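Long-range contacts in acetyltransferase PA1377 (Pseudomonas aeruginosa, PDB 2VI7), which probably transfers an acetyl group from acetyl-CoA to an amino group, as a putative N-acetyltransferase of the GNAT (GCN5-related) family: residues A[103-111]-A[136-144]; A[119-129]-A[160-170]. One frame throughout, in Å; residues are numbered along the deposited sequence.

Interaction 1 (A[103-111]-A[136-144]); sequences GSRLLGELL and ALYRKFGFE. With SO4 (sulfate ion), chain E; SO4 (sulfate ion), chain F.
Gly103, packed through its carbonyl carbon against Leu137 CD2, gives its N-H to a sulfate (chain F): Gly103 N to O1 is 2.8 Å, bent to 139° at the hydrogen. Ser104 N gives a longer but straighter bond to O4 of the same ion, and Gly101 N adds a third backbone donor. Having no side chain, Gly103 lets both the anion and the Leu137 methyl come close.

Beyond this helix start, Phe141 lies against the helix on Ser104, Leu107, Gly108 and Leu111. Its CE2 comes to 3.3 Å from Gly108 CA, an approach that suits a glycine. Leu107 CG stands over one ring face toward the rim, while Leu111 CD1 comes obliquely to Phe141 CD2 at 3.4 Å. With CG of Leu107 anti to the backbone N (chi1 -174°), its CD2 reaches the edge of the Tyr138 ring in plane, 3.5 Å from Tyr138 CD1; Tyr138 OH is hydrogen-bonded to Val93 N.

The glycine-rich helix start corresponds to the pyrophosphate-binding loop of GNAT enzymes and probably serves that role here; the sulfate, although probably from the crystallisation liquor, is consistent with the place of a coenzyme A phosphate. The short axes of helices 103-111 and 136-140 cross at -34°, 10.5 Å apart, a gap filled by leucines and aromatic rings. A Schellman motif ends the second helix: Gly142, at positive phi, is its C-prime residue, and Phe143 N bonds to Tyr138 O. The chain then runs on extended, and the Phe143 ring comes up to Leu111 CD1.

The extended chain of Arg139 brings its guanidinium edge to a second sulfate (chain E), Arg139 NE lying 2.9 Å from O1, with Arg139 NH2 a weaker donor to that oxygen; Thr145 OG1 also bonds to this ion.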
loop_
_atom_site.group_PDB
_atom_site.type_symbol
_atom_site.label_atom_id
_atom_site.label_comp_id
_atom_site.label_asym_id
_atom_site.label_seq_id
_atom_site.Cartn_x
_atom_site.Cartn_y
_atom_site.Cartn_z
ATOM N N GLY A 103 -14.785 -10.333 -15.679
ATOM C CA GLY A 103 -13.966 -10.352 -14.480
ATOM C C GLY A 103 -13.151 -11.622 -14.313
ATOM O O GLY A 103 -11.942 -11.558 -14.088
ATOM N N SER A 104 -13.807 -12.774 -14.421
ATOM C CA SER A 104 -13.126 -14.055 -14.272
ATOM C C SER A 104 -12.047 -14.235 -15.332
ATOM O O SER A 104 -10.991 -14.801 -15.059
ATOM C CB SER A 104 -14.129 -15.205 -14.371
ATOM O OG SER A 104 -14.688 -15.274 -15.669
ATOM N N ARG A 105 -12.325 -13.758 -16.541
ATOM C CA ARG A 105 -11.385 -13.853 -17.650
ATOM C C ARG A 105 -10.095 -13.121 -17.293
ATOM O O ARG A 105 -8.995 -13.680 -17.363
ATOM C CB ARG A 105 -12.017 -13.219 -18.887
ATOM C CG ARG A 105 -11.312 -13.498 -20.198
ATOM C CD ARG A 105 -11.757 -14.815 -20.814
ATOM N NE ARG A 105 -11.272 -14.957 -22.188
ATOM C CZ ARG A 105 -9.996 -15.141 -22.523
ATOM N NH1 ARG A 105 -9.654 -15.254 -23.803
ATOM N NH2 ARG A 105 -9.060 -15.223 -21.584
ATOM N N LEU A 106 -10.251 -11.859 -16.908
ATOM C CA LEU A 106 -9.133 -11.008 -16.530
ATOM C C LEU A 106 -8.364 -11.549 -15.325
ATOM O O LEU A 106 -7.138 -11.667 -15.375
ATOM C CB LEU A 106 -9.633 -9.587 -16.210
ATOM C CG LEU A 106 -9.968 -8.618 -17.353
ATOM C CD1 LEU A 106 -10.764 -7.442 -16.807
ATOM C CD2 LEU A 106 -8.689 -8.140 -18.023
ATOM N N LEU A 107 -9.085 -11.879 -14.254
ATOM C CA LEU A 107 -8.465 -12.363 -13.024
ATOM C C LEU A 107 -7.758 -13.700 -13.196
ATOM O O LEU A 107 -6.623 -13.868 -12.759
ATOM C CB LEU A 107 -9.508 -12.453 -11.896
ATOM C CG LEU A 107 -8.973 -12.812 -10.501
ATOM C CD1 LEU A 107 -7.853 -11.845 -10.116
ATOM C CD2 LEU A 107 -10.096 -12.788 -9.473
ATOM N N GLY A 108 -8.432 -14.648 -13.835
ATOM C CA GLY A 108 -7.838 -15.947 -14.051
ATOM C C GLY A 108 -6.509 -15.818 -14.768
ATOM O O GLY A 108 -5.553 -16.526 -14.461
ATOM N N GLU A 109 -6.440 -14.887 -15.712
ATOM C CA GLU A 109 -5.231 -14.673 -16.490
ATOM C C GLU A 109 -4.119 -13.979 -15.706
ATOM O O GLU A 109 -2.948 -14.277 -15.915
ATOM C CB GLU A 109 -5.558 -13.870 -17.750
ATOM C CG GLU A 109 -4.448 -13.862 -18.789
ATOM C CD GLU A 109 -4.514 -15.064 -19.720
ATOM O OE1 GLU A 109 -5.316 -15.986 -19.444
ATOM O OE2 GLU A 109 -3.762 -15.074 -20.717
ATOM N N LEU A 110 -4.469 -13.048 -14.821
ATOM C CA LEU A 110 -3.457 -12.370 -14.012
ATOM C C LEU A 110 -2.855 -13.373 -13.033
ATOM O O LEU A 110 -1.665 -13.309 -12.718
ATOM C CB LEU A 110 -4.064 -11.215 -13.211
ATOM C CG LEU A 110 -4.540 -9.937 -13.901
ATOM C CD1 LEU A 110 -5.031 -8.973 -12.850
ATOM C CD2 LEU A 110 -3.408 -9.305 -14.678
ATOM N N LEU A 111 -3.689 -14.294 -12.554
ATOM C CA LEU A 111 -3.263 -15.314 -11.605
ATOM C C LEU A 111 -2.389 -16.367 -12.274
ATOM O O LEU A 111 -1.566 -16.998 -11.614
ATOM C CB LEU A 111 -4.484 -15.966 -10.959
ATOM C CG LEU A 111 -5.299 -15.012 -10.089
ATOM C CD1 LEU A 111 -6.480 -15.733 -9.468
ATOM C CD2 LEU A 111 -4.393 -14.427 -9.022
ATOM N N ALA A 136 -17.563 -12.810 -4.570
ATOM C CA ALA A 136 -17.802 -14.171 -5.021
ATOM C C ALA A 136 -16.736 -14.550 -6.038
ATOM O O ALA A 136 -16.252 -15.682 -6.044
ATOM C CB ALA A 136 -19.200 -14.284 -5.645
ATOM N N LEU A 137 -16.371 -13.594 -6.889
ATOM C CA LEU A 137 -15.352 -13.813 -7.911
ATOM C C LEU A 137 -13.971 -14.081 -7.295
ATOM O O LEU A 137 -13.298 -15.046 -7.659
ATOM C CB LEU A 137 -15.275 -12.601 -8.852
ATOM C CG LEU A 137 -14.126 -12.613 -9.871
ATOM C CD1 LEU A 137 -14.311 -13.768 -10.824
ATOM C CD2 LEU A 137 -14.095 -11.314 -10.646
ATOM N N TYR A 138 -13.556 -13.231 -6.362
ATOM C CA TYR A 138 -12.263 -13.384 -5.719
ATOM C C TYR A 138 -12.217 -14.659 -4.891
ATOM O O TYR A 138 -11.188 -15.319 -4.827
ATOM C CB TYR A 138 -11.964 -12.154 -4.861
ATOM C CG TYR A 138 -12.038 -10.855 -5.654
ATOM C CD1 TYR A 138 -11.533 -10.781 -6.953
ATOM C CD2 TYR A 138 -12.610 -9.702 -5.109
ATOM C CE1 TYR A 138 -11.596 -9.595 -7.691
ATOM C CE2 TYR A 138 -12.676 -8.502 -5.839
ATOM C CZ TYR A 138 -12.169 -8.461 -7.132
ATOM O OH TYR A 138 -12.243 -7.302 -7.874
ATOM N N ARG A 139 -13.331 -15.009 -4.260
ATOM C CA ARG A 139 -13.393 -16.236 -3.465
ATOM C C ARG A 139 -13.304 -17.454 -4.386
ATOM O O ARG A 139 -12.723 -18.470 -4.021
ATOM C CB ARG A 139 -14.693 -16.292 -2.662
ATOM C CG ARG A 139 -14.670 -15.437 -1.423
ATOM C CD ARG A 139 -16.018 -15.419 -0.742
ATOM N NE ARG A 139 -15.953 -14.738 0.549
ATOM C CZ ARG A 139 -17.020 -14.373 1.251
ATOM N NH1 ARG A 139 -18.238 -14.615 0.787
ATOM N NH2 ARG A 139 -16.874 -13.778 2.423
ATOM N N LYS A 140 -13.891 -17.348 -5.574
ATOM C CA LYS A 140 -13.845 -18.424 -6.555
ATOM C C LYS A 140 -12.388 -18.743 -6.899
ATOM O O LYS A 140 -12.037 -19.903 -7.118
ATOM C CB LYS A 140 -14.581 -18.002 -7.828
ATOM C CG LYS A 140 -14.233 -18.837 -9.050
ATOM C CD LYS A 140 -14.845 -18.274 -10.316
ATOM C CE LYS A 140 -14.183 -18.864 -11.561
ATOM N NZ LYS A 140 -14.167 -20.360 -11.572
ATOM N N PHE A 141 -11.545 -17.710 -6.945
ATOM C CA PHE A 141 -10.129 -17.873 -7.284
ATOM C C PHE A 141 -9.169 -18.098 -6.120
ATOM O O PHE A 141 -7.965 -17.923 -6.273
ATOM C CB PHE A 141 -9.627 -16.684 -8.125
ATOM C CG PHE A 141 -10.067 -16.728 -9.574
ATOM C CD1 PHE A 141 -11.277 -16.154 -9.976
ATOM C CD2 PHE A 141 -9.299 -17.399 -10.529
ATOM C CE1 PHE A 141 -11.717 -16.255 -11.305
ATOM C CE2 PHE A 141 -9.733 -17.506 -11.863
ATOM C CZ PHE A 141 -10.941 -16.936 -12.252
ATOM N N GLY A 142 -9.705 -18.477 -4.963
ATOM C CA GLY A 142 -8.871 -18.751 -3.808
ATOM C C GLY A 142 -8.556 -17.623 -2.845
ATOM O O GLY A 142 -7.797 -17.835 -1.899
ATOM N N PHE A 143 -9.096 -16.429 -3.067
ATOM C CA PHE A 143 -8.815 -15.331 -2.145
ATOM C C PHE A 143 -9.632 -15.506 -0.877
ATOM O O PHE A 143 -10.798 -15.895 -0.916
ATOM C CB PHE A 143 -9.155 -13.966 -2.752
ATOM C CG PHE A 143 -8.192 -13.505 -3.803
ATOM C CD1 PHE A 143 -8.297 -13.967 -5.113
ATOM C CD2 PHE A 143 -7.179 -12.598 -3.488
ATOM C CE1 PHE A 143 -7.409 -13.532 -6.101
ATOM C CE2 PHE A 143 -6.284 -12.156 -4.470
ATOM C CZ PHE A 143 -6.399 -12.626 -5.785
ATOM N N GLU A 144 -9.010 -15.219 0.255
ATOM C CA GLU A 144 -9.695 -15.324 1.519
ATOM C C GLU A 144 -9.610 -13.973 2.187
ATOM O O GLU A 144 -8.636 -13.252 2.003
ATOM C CB GLU A 144 -9.031 -16.359 2.405
ATOM C CG GLU A 144 -9.135 -17.778 1.915
ATOM C CD GLU A 144 -8.426 -18.741 2.859
ATOM O OE1 GLU A 144 -8.872 -18.888 4.025
ATOM O OE2 GLU A 144 -7.417 -19.340 2.434
HETATM S S SO4 E . -13.635 -15.717 3.298
HETATM O O1 SO4 E . -13.700 -14.565 2.383
HETATM O O2 SO4 E . -12.258 -15.888 3.801
HETATM O O3 SO4 E . -14.550 -15.503 4.449
HETATM O O4 SO4 E . -14.022 -16.903 2.526
HETATM S S SO4 F . -17.757 -12.401 -14.126
HETATM O O1 SO4 F . -17.245 -11.044 -14.454
HETATM O O2 SO4 F . -17.887 -12.543 -12.656
HETATM O O3 SO4 F . -19.101 -12.589 -14.723
HETATM O O4 SO4 F . -16.826 -13.422 -14.669
#

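Interaction 2 (A[119-129]-A[160-170]); sequences NLRRVELTVYT and VDVYSMARLRR
Val123 with Arg167, Leu125 with Met165 and Val127 with Tyr163 are the hydrogen-bonded pairs of an antiparallel ladder, each closed by two backbone bonds; the shortest joins Tyr163 N to Val127 O at 2.7 Å. Arg169 N to Arg121 O and Thr129 N to Asp161 O prolong it.

Among apolar contacts, Leu125 and Met165 run side by side, Leu125 CD1 3.7 Å from Met165 CB, facing helix 132-140. Beta-branched valines suit the strand: Val160 and Val162 each set a methyl against the Tyr128 ring. A CH-pi contact puts Thr129 CG2 squarely over Tyr163, 3.6 Å from the ring centroid.

Polar groups gather mainly on the Arg122-Glu124-Ala166 face and at the ends, though Arg167, on the Leu125-Met165 face, pairs with Asp115. Arg169 NH1 donates to Asn119 OD1 at 3.0 Å, the oxygen in the guanidinium plane although amide and guanidinium are turned 82° apart. Arg122 NE binds the anti lone pair of Glu124 OE2 at 2.7 Å, and the small Ala166 CB sits over that guanidinium. Arg170 CG lies over the guanidinium of Arg121; Asp151 of the second subunit bridges to both arginines, probably offsetting their like charges and linking this strand pair to the dimer.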
loop_
_atom_site.group_PDB
_atom_site.type_symbol
_atom_site.label_atom_id
_atom_site.label_comp_id
_atom_site.label_asym_id
_atom_site.label_seq_id
_atom_site.Cartn_x
_atom_site.Cartn_y
_atom_site.Cartn_z
ATOM N N ASN A 119 5.775 -16.662 -10.268
ATOM C CA ASN A 119 5.935 -17.584 -9.144
ATOM C C ASN A 119 5.741 -16.829 -7.821
ATOM O O ASN A 119 6.526 -16.977 -6.884
ATOM C CB ASN A 119 7.322 -18.251 -9.216
ATOM C CG ASN A 119 7.453 -19.477 -8.307
ATOM O OD1 ASN A 119 6.537 -20.297 -8.205
ATOM N ND2 ASN A 119 8.610 -19.615 -7.666
ATOM N N LEU A 120 4.690 -16.010 -7.757
ATOM C CA LEU A 120 4.386 -15.244 -6.552
ATOM C C LEU A 120 3.739 -16.160 -5.526
ATOM O O LEU A 120 2.980 -17.063 -5.880
ATOM C CB LEU A 120 3.435 -14.084 -6.864
ATOM C CG LEU A 120 3.971 -12.958 -7.741
ATOM C CD1 LEU A 120 2.874 -11.928 -7.955
ATOM C CD2 LEU A 120 5.204 -12.338 -7.085
ATOM N N ARG A 121 4.047 -15.923 -4.255
ATOM C CA ARG A 121 3.492 -16.719 -3.165
ATOM C C ARG A 121 2.221 -16.085 -2.601
ATOM O O ARG A 121 1.392 -16.762 -2.008
ATOM C CB ARG A 121 4.519 -16.839 -2.035
ATOM C CG ARG A 121 4.073 -17.659 -0.833
ATOM C CD ARG A 121 5.031 -17.402 0.317
ATOM N NE ARG A 121 4.798 -18.229 1.500
ATOM C CZ ARG A 121 5.222 -19.485 1.638
ATOM N NH1 ARG A 121 5.896 -20.072 0.656
ATOM N NH2 ARG A 121 5.014 -20.141 2.778
ATOM N N ARG A 122 2.059 -14.786 -2.811
ATOM C CA ARG A 122 0.927 -14.069 -2.252
ATOM C C ARG A 122 0.400 -12.995 -3.190
ATOM O O ARG A 122 1.170 -12.218 -3.746
ATOM C CB ARG A 122 1.384 -13.432 -0.937
ATOM C CG ARG A 122 0.376 -12.595 -0.198
ATOM C CD ARG A 122 1.050 -11.906 0.975
ATOM N NE ARG A 122 0.185 -10.870 1.529
ATOM C CZ ARG A 122 -0.827 -11.106 2.356
ATOM N NH1 ARG A 122 -1.090 -12.344 2.741
ATOM N NH2 ARG A 122 -1.608 -10.116 2.759
ATOM N N VAL A 123 -0.915 -12.958 -3.373
ATOM C CA VAL A 123 -1.534 -11.937 -4.210
ATOM C C VAL A 123 -2.560 -11.257 -3.312
ATOM O O VAL A 123 -3.353 -11.926 -2.649
ATOM C CB VAL A 123 -2.219 -12.533 -5.448
ATOM C CG1 VAL A 123 -2.784 -11.418 -6.314
ATOM C CG2 VAL A 123 -1.229 -13.343 -6.245
ATOM N N GLU A 124 -2.526 -9.927 -3.295
ATOM C CA GLU A 124 -3.391 -9.128 -2.438
ATOM C C GLU A 124 -4.376 -8.229 -3.176
ATOM O O GLU A 124 -4.113 -7.763 -4.281
ATOM C CB GLU A 124 -2.508 -8.270 -1.535
ATOM C CG GLU A 124 -1.256 -8.999 -1.071
ATOM C CD GLU A 124 -0.177 -8.065 -0.565
ATOM O OE1 GLU A 124 -0.025 -6.972 -1.148
ATOM O OE2 GLU A 124 0.533 -8.428 0.400
ATOM N N LEU A 125 -5.519 -7.984 -2.545
ATOM C CA LEU A 125 -6.546 -7.127 -3.124
ATOM C C LEU A 125 -7.446 -6.584 -2.029
ATOM O O LEU A 125 -7.399 -7.041 -0.893
ATOM C CB LEU A 125 -7.392 -7.906 -4.143
ATOM C CG LEU A 125 -8.379 -8.987 -3.666
ATOM C CD1 LEU A 125 -9.558 -8.361 -2.945
ATOM C CD2 LEU A 125 -8.881 -9.759 -4.874
ATOM N N THR A 126 -8.252 -5.587 -2.371
ATOM C CA THR A 126 -9.204 -5.018 -1.424
ATOM C C THR A 126 -10.471 -4.929 -2.246
ATOM O O THR A 126 -10.414 -4.756 -3.455
ATOM C CB THR A 126 -8.802 -3.593 -0.929
ATOM O OG1 THR A 126 -8.646 -2.719 -2.052
ATOM C CG2 THR A 126 -7.518 -3.636 -0.114
ATOM N N VAL A 127 -11.611 -5.083 -1.595
ATOM C CA VAL A 127 -12.893 -5.026 -2.282
ATOM C C VAL A 127 -13.918 -4.453 -1.302
ATOM O O VAL A 127 -13.873 -4.723 -0.100
ATOM C CB VAL A 127 -13.318 -6.461 -2.795
ATOM C CG1 VAL A 127 -13.232 -7.470 -1.691
ATOM C CG2 VAL A 127 -14.730 -6.466 -3.272
ATOM N N TYR A 128 -14.830 -3.633 -1.804
ATOM C CA TYR A 128 -15.851 -3.041 -0.944
ATOM C C TYR A 128 -16.702 -4.124 -0.300
ATOM O O TYR A 128 -17.159 -5.029 -0.983
ATOM C CB TYR A 128 -16.699 -2.092 -1.774
ATOM C CG TYR A 128 -15.901 -0.880 -2.209
ATOM C CD1 TYR A 128 -15.834 -0.496 -3.546
ATOM C CD2 TYR A 128 -15.186 -0.123 -1.274
ATOM C CE1 TYR A 128 -15.075 0.616 -3.944
ATOM C CE2 TYR A 128 -14.421 0.985 -1.663
ATOM C CZ TYR A 128 -14.373 1.348 -2.998
ATOM O OH TYR A 128 -13.624 2.438 -3.395
ATOM N N THR A 129 -16.915 -4.026 1.011
ATOM C CA THR A 129 -17.676 -5.037 1.754
ATOM C C THR A 129 -19.070 -5.391 1.244
ATOM O O THR A 129 -19.570 -6.486 1.522
ATOM C CB THR A 129 -17.826 -4.671 3.247
ATOM O OG1 THR A 129 -18.535 -3.435 3.369
ATOM C CG2 THR A 129 -16.479 -4.557 3.904
ATOM N N VAL A 160 -16.600 4.248 2.968
ATOM C CA VAL A 160 -17.053 2.871 2.925
ATOM C C VAL A 160 -15.942 1.943 3.387
ATOM O O VAL A 160 -14.778 2.334 3.437
ATOM C CB VAL A 160 -17.491 2.494 1.494
ATOM C CG1 VAL A 160 -18.666 3.379 1.053
ATOM C CG2 VAL A 160 -16.330 2.655 0.543
ATOM N N ASP A 161 -16.304 0.717 3.742
ATOM C CA ASP A 161 -15.321 -0.253 4.200
ATOM C C ASP A 161 -14.942 -1.208 3.076
ATOM O O ASP A 161 -15.621 -1.288 2.058
ATOM C CB ASP A 161 -15.874 -1.064 5.382
ATOM C CG ASP A 161 -16.520 -0.192 6.451
ATOM O OD1 ASP A 161 -15.992 0.903 6.747
ATOM O OD2 ASP A 161 -17.555 -0.616 7.014
ATOM N N VAL A 162 -13.835 -1.914 3.259
ATOM C CA VAL A 162 -13.393 -2.891 2.283
ATOM C C VAL A 162 -12.892 -4.111 3.018
ATOM O O VAL A 162 -12.573 -4.055 4.201
ATOM C CB VAL A 162 -12.206 -2.393 1.393
ATOM C CG1 VAL A 162 -12.565 -1.097 0.697
ATOM C CG2 VAL A 162 -10.936 -2.251 2.231
ATOM N N TYR A 163 -12.855 -5.222 2.302
ATOM C CA TYR A 163 -12.313 -6.454 2.835
ATOM C C TYR A 163 -10.916 -6.536 2.226
ATOM O O TYR A 163 -10.728 -6.297 1.030
ATOM C CB TYR A 163 -13.135 -7.665 2.387
ATOM C CG TYR A 163 -14.417 -7.845 3.155
ATOM C CD1 TYR A 163 -15.619 -8.096 2.505
ATOM C CD2 TYR A 163 -14.427 -7.771 4.541
ATOM C CE1 TYR A 163 -16.804 -8.267 3.225
ATOM C CE2 TYR A 163 -15.605 -7.939 5.269
ATOM C CZ TYR A 163 -16.789 -8.184 4.605
ATOM O OH TYR A 163 -17.952 -8.324 5.335
ATOM N N SER A 164 -9.933 -6.827 3.061
ATOM C CA SER A 164 -8.566 -6.980 2.598
ATOM C C SER A 164 -8.433 -8.482 2.361
ATOM O O SER A 164 -8.568 -9.260 3.295
ATOM C CB SER A 164 -7.597 -6.529 3.686
ATOM O OG SER A 164 -6.271 -6.565 3.203
ATOM N N MET A 165 -8.196 -8.891 1.117
ATOM C CA MET A 165 -8.075 -10.308 0.803
ATOM C C MET A 165 -6.716 -10.707 0.251
ATOM O O MET A 165 -5.974 -9.891 -0.278
ATOM C CB MET A 165 -9.154 -10.719 -0.187
ATOM C CG MET A 165 -10.574 -10.435 0.290
ATOM S SD MET A 165 -11.768 -10.917 -0.948
ATOM C CE MET A 165 -12.078 -12.609 -0.459
ATOM N N ALA A 166 -6.391 -11.982 0.394
ATOM C CA ALA A 166 -5.128 -12.498 -0.086
ATOM C C ALA A 166 -5.323 -13.926 -0.555
ATOM O O ALA A 166 -6.141 -14.658 -0.010
ATOM C CB ALA A 166 -4.084 -12.450 1.024
ATOM N N ARG A 167 -4.575 -14.301 -1.586
ATOM C CA ARG A 167 -4.610 -15.648 -2.129
ATOM C C ARG A 167 -3.194 -16.185 -1.988
ATOM O O ARG A 167 -2.262 -15.630 -2.556
ATOM C CB ARG A 167 -5.026 -15.603 -3.591
ATOM C CG ARG A 167 -4.898 -16.907 -4.348
ATOM C CD ARG A 167 -5.362 -16.654 -5.765
ATOM N NE ARG A 167 -5.265 -17.778 -6.695
ATOM C CZ ARG A 167 -4.155 -18.183 -7.304
ATOM N NH1 ARG A 167 -2.993 -17.582 -7.090
ATOM N NH2 ARG A 167 -4.226 -19.165 -8.184
ATOM N N LEU A 168 -3.036 -17.250 -1.207
ATOM C CA LEU A 168 -1.723 -17.856 -0.978
ATOM C C LEU A 168 -1.478 -19.113 -1.811
ATOM O O LEU A 168 -2.377 -19.912 -2.074
ATOM C CB LEU A 168 -1.526 -18.180 0.511
ATOM C CG LEU A 168 -1.383 -16.999 1.471
ATOM C CD1 LEU A 168 -1.441 -17.506 2.882
ATOM C CD2 LEU A 168 -0.079 -16.271 1.226
ATOM N N ARG A 169 -0.228 -19.273 -2.206
ATOM C CA ARG A 169 0.203 -20.381 -3.026
ATOM C C ARG A 169 1.424 -21.009 -2.348
ATOM O O ARG A 169 2.540 -20.503 -2.451
ATOM C CB ARG A 169 0.546 -19.825 -4.395
ATOM C CG ARG A 169 0.883 -20.834 -5.420
ATOM C CD ARG A 169 0.932 -20.186 -6.779
ATOM N NE ARG A 169 1.627 -21.042 -7.728
ATOM C CZ ARG A 169 2.947 -21.084 -7.859
ATOM N NH1 ARG A 169 3.724 -20.311 -7.103
ATOM N NH2 ARG A 169 3.490 -21.904 -8.748
ATOM N N ARG A 170 1.203 -22.108 -1.636
ATOM C CA ARG A 170 2.284 -22.776 -0.904
ATOM C C ARG A 170 2.342 -24.284 -1.160
ATOM O O ARG A 170 2.748 -24.668 -2.282
ATOM C CB ARG A 170 2.117 -22.506 0.602
ATOM C CG ARG A 170 1.916 -21.023 0.921
ATOM C CD ARG A 170 1.820 -20.729 2.408
ATOM N NE ARG A 170 0.482 -20.919 2.964
ATOM C CZ ARG A 170 0.126 -20.538 4.191
ATOM N NH1 ARG A 170 1.011 -19.941 4.988
ATOM N NH2 ARG A 170 -1.115 -20.761 4.626
#

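In the fold
The centres of interactions 1 and 2 lie 10 Å apart, and their segments alternate along the chain: helix 102-117, strand 122-128, helix 132-140, strand 158-168. Strand 86-95, helix 102-117 and strand 122-128 form a beta-alpha-beta crossover with the two strands parallel and paired. Helix 132-140 follows, and both helices pack on the mixed sheet, as in the GNAT fold. The contacts touch directly, Tyr138 CG meeting Leu125 CD2 at 3.4 Å, while Glu144 N probably bonds to Ala166 O as the chain enters strand 144-152. The helix layer thus holds the probable coenzyme-binding helix start. Separately, the strand pair of interaction 2 reaches the second subunit.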